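Local coordinates for extracellular solute-binding protein (Bordetella parapertussis, PDB 3PU5) that probably captures a small solute, perhaps a polyamine, outside the cytoplasm and delivers it to an ABC-type membrane transporter, at residues E134-G139 and K185-K190; V145-L150 and A179-M184. All blocks are in the same frame, centred on the assembly; numbering follows the deposited sequence.

Contact 1: E134-G139 and K185-K190; sequences ERTVAG and KPHIFK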
# COMPACT_ATOMS: atom_id res chain seq x y z
N GLU A 134 -1.02 10.81 22.08
CA GLU A 134 -1.00 11.45 23.38
C GLU A 134 -2.26 12.28 23.62
O GLU A 134 -2.77 12.32 24.72
CB GLU A 134 0.25 12.31 23.56
CG GLU A 134 1.55 11.53 23.50
CD GLU A 134 1.63 10.41 24.52
OE1 GLU A 134 1.00 10.51 25.60
OE2 GLU A 134 2.35 9.42 24.25
N ARG A 135 -2.75 12.94 22.57
CA ARG A 135 -3.99 13.70 22.70
C ARG A 135 -5.20 12.76 22.88
O ARG A 135 -6.14 13.06 23.63
CB ARG A 135 -4.18 14.67 21.53
CG ARG A 135 -3.23 15.88 21.58
CD ARG A 135 -3.42 16.84 20.40
NE ARG A 135 -4.72 17.52 20.43
CZ ARG A 135 -5.16 18.34 19.48
NH1 ARG A 135 -4.39 18.60 18.42
NH2 ARG A 135 -6.36 18.91 19.58
N THR A 136 -5.18 11.61 22.20
CA THR A 136 -6.23 10.62 22.41
C THR A 136 -6.27 10.17 23.88
O THR A 136 -7.32 10.18 24.52
CB THR A 136 -6.03 9.38 21.52
OG1 THR A 136 -6.20 9.76 20.15
CG2 THR A 136 -7.05 8.29 21.88
N VAL A 137 -5.11 9.78 24.39
CA VAL A 137 -4.96 9.30 25.76
C VAL A 137 -5.34 10.37 26.80
O VAL A 137 -5.88 10.06 27.87
CB VAL A 137 -3.51 8.76 25.98
CG1 VAL A 137 -3.28 8.33 27.41
CG2 VAL A 137 -3.23 7.62 24.99
N ALA A 138 -5.09 11.64 26.49
CA ALA A 138 -5.44 12.74 27.39
C ALA A 138 -6.94 13.00 27.39
O ALA A 138 -7.46 13.74 28.22
CB ALA A 138 -4.69 14.02 27.02
N GLY A 139 -7.64 12.39 26.43
CA GLY A 139 -9.08 12.48 26.36
C GLY A 139 -9.57 13.68 25.58
O GLY A 139 -10.76 14.02 25.63
N LYS A 185 -7.22 2.66 24.09
CA LYS A 185 -8.42 1.82 24.00
C LYS A 185 -9.73 2.42 24.56
O LYS A 185 -10.79 2.26 23.96
CB LYS A 185 -8.16 0.43 24.60
CG LYS A 185 -9.30 -0.56 24.36
CD LYS A 185 -8.98 -1.97 24.85
CE LYS A 185 -8.82 -2.02 26.36
NZ LYS A 185 -8.56 -3.42 26.82
N PRO A 186 -9.66 3.10 25.72
CA PRO A 186 -10.88 3.67 26.31
C PRO A 186 -11.58 4.69 25.42
O PRO A 186 -12.78 4.92 25.58
CB PRO A 186 -10.36 4.38 27.57
CG PRO A 186 -9.10 3.67 27.91
CD PRO A 186 -8.49 3.27 26.60
N HIS A 187 -10.82 5.30 24.51
CA HIS A 187 -11.31 6.41 23.71
C HIS A 187 -11.66 5.99 22.29
O HIS A 187 -12.08 6.82 21.50
CB HIS A 187 -10.26 7.50 23.69
CG HIS A 187 -9.71 7.79 25.05
ND1 HIS A 187 -8.50 7.29 25.48
CD2 HIS A 187 -10.25 8.45 26.10
CE1 HIS A 187 -8.30 7.66 26.73
NE2 HIS A 187 -9.34 8.38 27.13
N ILE A 188 -11.50 4.71 22.00
CA ILE A 188 -11.81 4.16 20.68
C ILE A 188 -13.21 3.56 20.67
O ILE A 188 -13.52 2.66 21.45
CB ILE A 188 -10.75 3.11 20.26
CG1 ILE A 188 -9.42 3.82 19.98
CG2 ILE A 188 -11.21 2.33 19.02
CD1 ILE A 188 -8.20 2.90 19.98
N PHE A 189 -14.06 4.07 19.79
CA PHE A 189 -15.44 3.61 19.72
C PHE A 189 -15.62 2.52 18.65
O PHE A 189 -16.64 1.81 18.64
CB PHE A 189 -16.40 4.78 19.46
CG PHE A 189 -16.35 5.31 18.05
CD1 PHE A 189 -15.45 6.30 17.71
CD2 PHE A 189 -17.22 4.83 17.08
CE1 PHE A 189 -15.40 6.80 16.42
CE2 PHE A 189 -17.17 5.32 15.79
CZ PHE A 189 -16.26 6.31 15.46
N LYS A 190 -14.65 2.37 17.76
CA LYS A 190 -14.78 1.40 16.68
C LYS A 190 -13.43 0.95 16.15
O LYS A 190 -12.57 1.77 15.83
CB LYS A 190 -15.62 1.99 15.55
CG LYS A 190 -15.77 1.09 14.33
CD LYS A 190 -16.57 -0.17 14.66
CE LYS A 190 -17.04 -0.85 13.39
NZ LYS A 190 -17.61 -2.21 13.63

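Contact 2: V145-L150 and A179-M184; sequences VFFNNL and ATLERM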
# COMPACT_ATOMS: atom_id res chain seq x y z
N VAL A 145 -12.54 8.42 18.61
CA VAL A 145 -11.42 7.91 17.85
C VAL A 145 -11.75 6.52 17.30
O VAL A 145 -12.42 5.73 17.97
CB VAL A 145 -10.16 7.86 18.75
CG1 VAL A 145 -8.96 7.39 17.96
CG2 VAL A 145 -9.91 9.26 19.36
N PHE A 146 -11.35 6.26 16.05
CA PHE A 146 -11.48 4.93 15.46
C PHE A 146 -10.08 4.39 15.14
O PHE A 146 -9.13 5.17 15.10
CB PHE A 146 -12.41 4.92 14.23
CG PHE A 146 -12.02 5.92 13.15
CD1 PHE A 146 -11.03 5.61 12.23
CD2 PHE A 146 -12.66 7.15 13.07
CE1 PHE A 146 -10.66 6.53 11.24
CE2 PHE A 146 -12.30 8.08 12.08
CZ PHE A 146 -11.31 7.77 11.16
N PHE A 147 -9.95 3.08 14.94
CA PHE A 147 -8.63 2.49 14.70
C PHE A 147 -8.77 1.19 13.89
O PHE A 147 -9.78 0.51 13.99
CB PHE A 147 -7.92 2.20 16.03
CG PHE A 147 -6.46 1.86 15.87
CD1 PHE A 147 -6.05 0.55 15.67
CD2 PHE A 147 -5.49 2.87 15.91
CE1 PHE A 147 -4.70 0.24 15.50
CE2 PHE A 147 -4.13 2.57 15.75
CZ PHE A 147 -3.74 1.25 15.55
N ASN A 148 -7.75 0.86 13.10
CA ASN A 148 -7.76 -0.35 12.27
C ASN A 148 -7.95 -1.63 13.10
O ASN A 148 -7.20 -1.87 14.05
CB ASN A 148 -6.43 -0.51 11.51
CG ASN A 148 -5.94 0.78 10.85
OD1 ASN A 148 -5.59 0.78 9.67
ND2 ASN A 148 -5.88 1.86 11.63
N ASN A 149 -8.93 -2.46 12.74
CA ASN A 149 -9.03 -3.77 13.37
C ASN A 149 -7.90 -4.68 12.90
O ASN A 149 -7.75 -4.89 11.70
CB ASN A 149 -10.37 -4.44 13.07
CG ASN A 149 -10.54 -5.74 13.84
OD1 ASN A 149 -10.93 -6.76 13.28
ND2 ASN A 149 -10.23 -5.71 15.12
N LEU A 150 -7.11 -5.21 13.84
CA LEU A 150 -5.96 -6.05 13.47
C LEU A 150 -6.34 -7.22 12.56
O LEU A 150 -5.67 -7.48 11.55
CB LEU A 150 -5.20 -6.54 14.71
CG LEU A 150 -3.91 -7.29 14.35
CD1 LEU A 150 -3.07 -6.45 13.40
CD2 LEU A 150 -3.09 -7.69 15.58
N ALA A 179 0.93 -1.98 23.88
CA ALA A 179 0.85 -1.13 25.06
C ALA A 179 0.39 0.28 24.72
O ALA A 179 -0.35 0.89 25.47
CB ALA A 179 2.19 -1.09 25.79
N THR A 180 0.84 0.80 23.58
CA THR A 180 0.41 2.12 23.11
C THR A 180 -1.09 2.13 22.84
O THR A 180 -1.82 2.99 23.34
CB THR A 180 1.16 2.55 21.83
OG1 THR A 180 2.56 2.66 22.11
CG2 THR A 180 0.67 3.89 21.34
N LEU A 181 -1.55 1.16 22.06
CA LEU A 181 -2.96 1.08 21.71
C LEU A 181 -3.82 0.84 22.95
O LEU A 181 -4.95 1.34 23.06
CB LEU A 181 -3.19 -0.03 20.68
CG LEU A 181 -4.63 -0.21 20.20
CD1 LEU A 181 -5.12 1.05 19.48
CD2 LEU A 181 -4.71 -1.42 19.28
N GLU A 182 -3.27 0.09 23.90
CA GLU A 182 -3.98 -0.19 25.13
C GLU A 182 -4.26 1.10 25.90
O GLU A 182 -5.29 1.23 26.54
CB GLU A 182 -3.18 -1.17 26.00
CG GLU A 182 -3.94 -1.64 27.22
CD GLU A 182 -3.26 -2.80 27.92
OE1 GLU A 182 -2.03 -2.96 27.75
OE2 GLU A 182 -3.95 -3.56 28.62
N ARG A 183 -3.33 2.05 25.81
CA ARG A 183 -3.52 3.39 26.40
C ARG A 183 -4.66 4.14 25.73
O ARG A 183 -5.37 4.93 26.36
CB ARG A 183 -2.22 4.21 26.27
CG ARG A 183 -1.04 3.69 27.12
CD ARG A 183 0.25 4.42 26.76
NE ARG A 183 0.15 5.84 27.08
CZ ARG A 183 0.66 6.82 26.35
NH1 ARG A 183 1.32 6.56 25.23
NH2 ARG A 183 0.49 8.07 26.75
N MSE A 184 -4.85 3.89 24.44
CA MSE A 184 -5.86 4.61 23.66
C MSE A 184 -7.22 3.94 23.73
O MSE A 184 -8.25 4.58 23.48
CB MSE A 184 -5.44 4.72 22.20
CG MSE A 184 -4.09 5.38 21.98
SE MSE A 184 -3.50 5.10 20.12
CE MSE A 184 -5.00 5.93 19.21

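Contact 1: E134-G139 and K185-K190
H187 lies against the last turn of helix 129-138 and meets T136, V137 and G139 there, so that the segment leading into strand 188-192 packs on a helix end closed by a Schellman motif. In this periplasmic-binding-protein fold it is a clear example of a connection packed through one flat side chain laid on backbone. K185 and P186 open the second segment in a short 3-10 turn, the lysine NZ being hydrogen-bonded to the backbone O of R322. P186 does not reach the helix; its CB lies over the centre of the imidazole of H187, 3.9 Å above the plane. H187 then carries nearly the whole contact. Its CG stands anti to its own carbonyl carbon (chi1 -46°), and the ring reaches the helix end with the O of T136 over its other face, 3.2 Å above the plane and near the centre. The imidazole is thus layered between a carbonyl oxygen and a proline methylene. Although H187 ND1 is 3.3 Å from T136 O, the two are not hydrogen-bonded, because the oxygen stands over the ring face whereas an N-H on ND1 would point outward in the ring plane; ND1 makes a weak bond to M184 O instead. T136 O itself accepts from G139 N at 2.9 Å, one of the bonds that close the helix. The O of V137 approaches the ring obliquely, 3.6 Å from H187 CE1, as does the CA of G139, a residue at positive phi (88°), 4.2 Å from H187 NE2. Beyond H187 the chain enters the strand, where I188 packs on V145. The threonine and histidine side chains run alongside each other, pointing opposite ways: T136 OG1 is bonded back to F132 O, while its methyl CG2 rests 3.8 Å from H187 CB.

Contact 2: V145-L150 and A179-M184
F147 and L181 meet in the apolar layer between strand 145-148 and helix 174-184, a helix-on-sheet packing within the alpha/beta periplasmic-binding-protein fold. The neighbouring parallel strands 145-148 and 188-192 are joined through helices 156-167 and 174-184, a beta-alpha-beta crossover with two helices in the connection, and the second helix packs against the strand pair. The first kind of interaction is CH-pi. The methyl CD1 of L181 stands over the face of the F147 ring, 3.8 Å from its centroid and only 6° off the normal, nearly equidistant from all six carbons. Both residues hold CG anti to the backbone N (chi1 -167° in F147, -179° in L181), which extends each side chain toward the other element. The second branch of the leucine, CD2, stays above the same face but is displaced outward past F147 CE1, 4.1 Å from that atom. Around this pair, I188 touches both residues, V159 packs on F147 and W319 on L181, extending the apolar layer. Looser van der Waals packing supplies the rest, one turn further along the helix: the selenomethionine M184, also touched by F163, sends its terminal methyl CE to within 4.4 Å of V145 CG1.

In the fold
Both contacts draw on the same small unit, the parallel strands 145-148 and 188-192 and the helices 129-138 and 174-184, and contact 2 is nested inside the loop that contact 1 closes. Their centres lie 8 Å apart, yet their settings differ. Contact 2 is buried, and apolar side chains meet there; contact 1 is only partly buried, farther from the centre of the chain, and relies on a ring against backbone carbonyls. Strand pairing joins them, F189 N lying 3.0 Å from V145 O in a probable hydrogen bond. The two helices are tied at their flank by a salt bridge, E134 OE1 to R183 NH2, 2.7 Å.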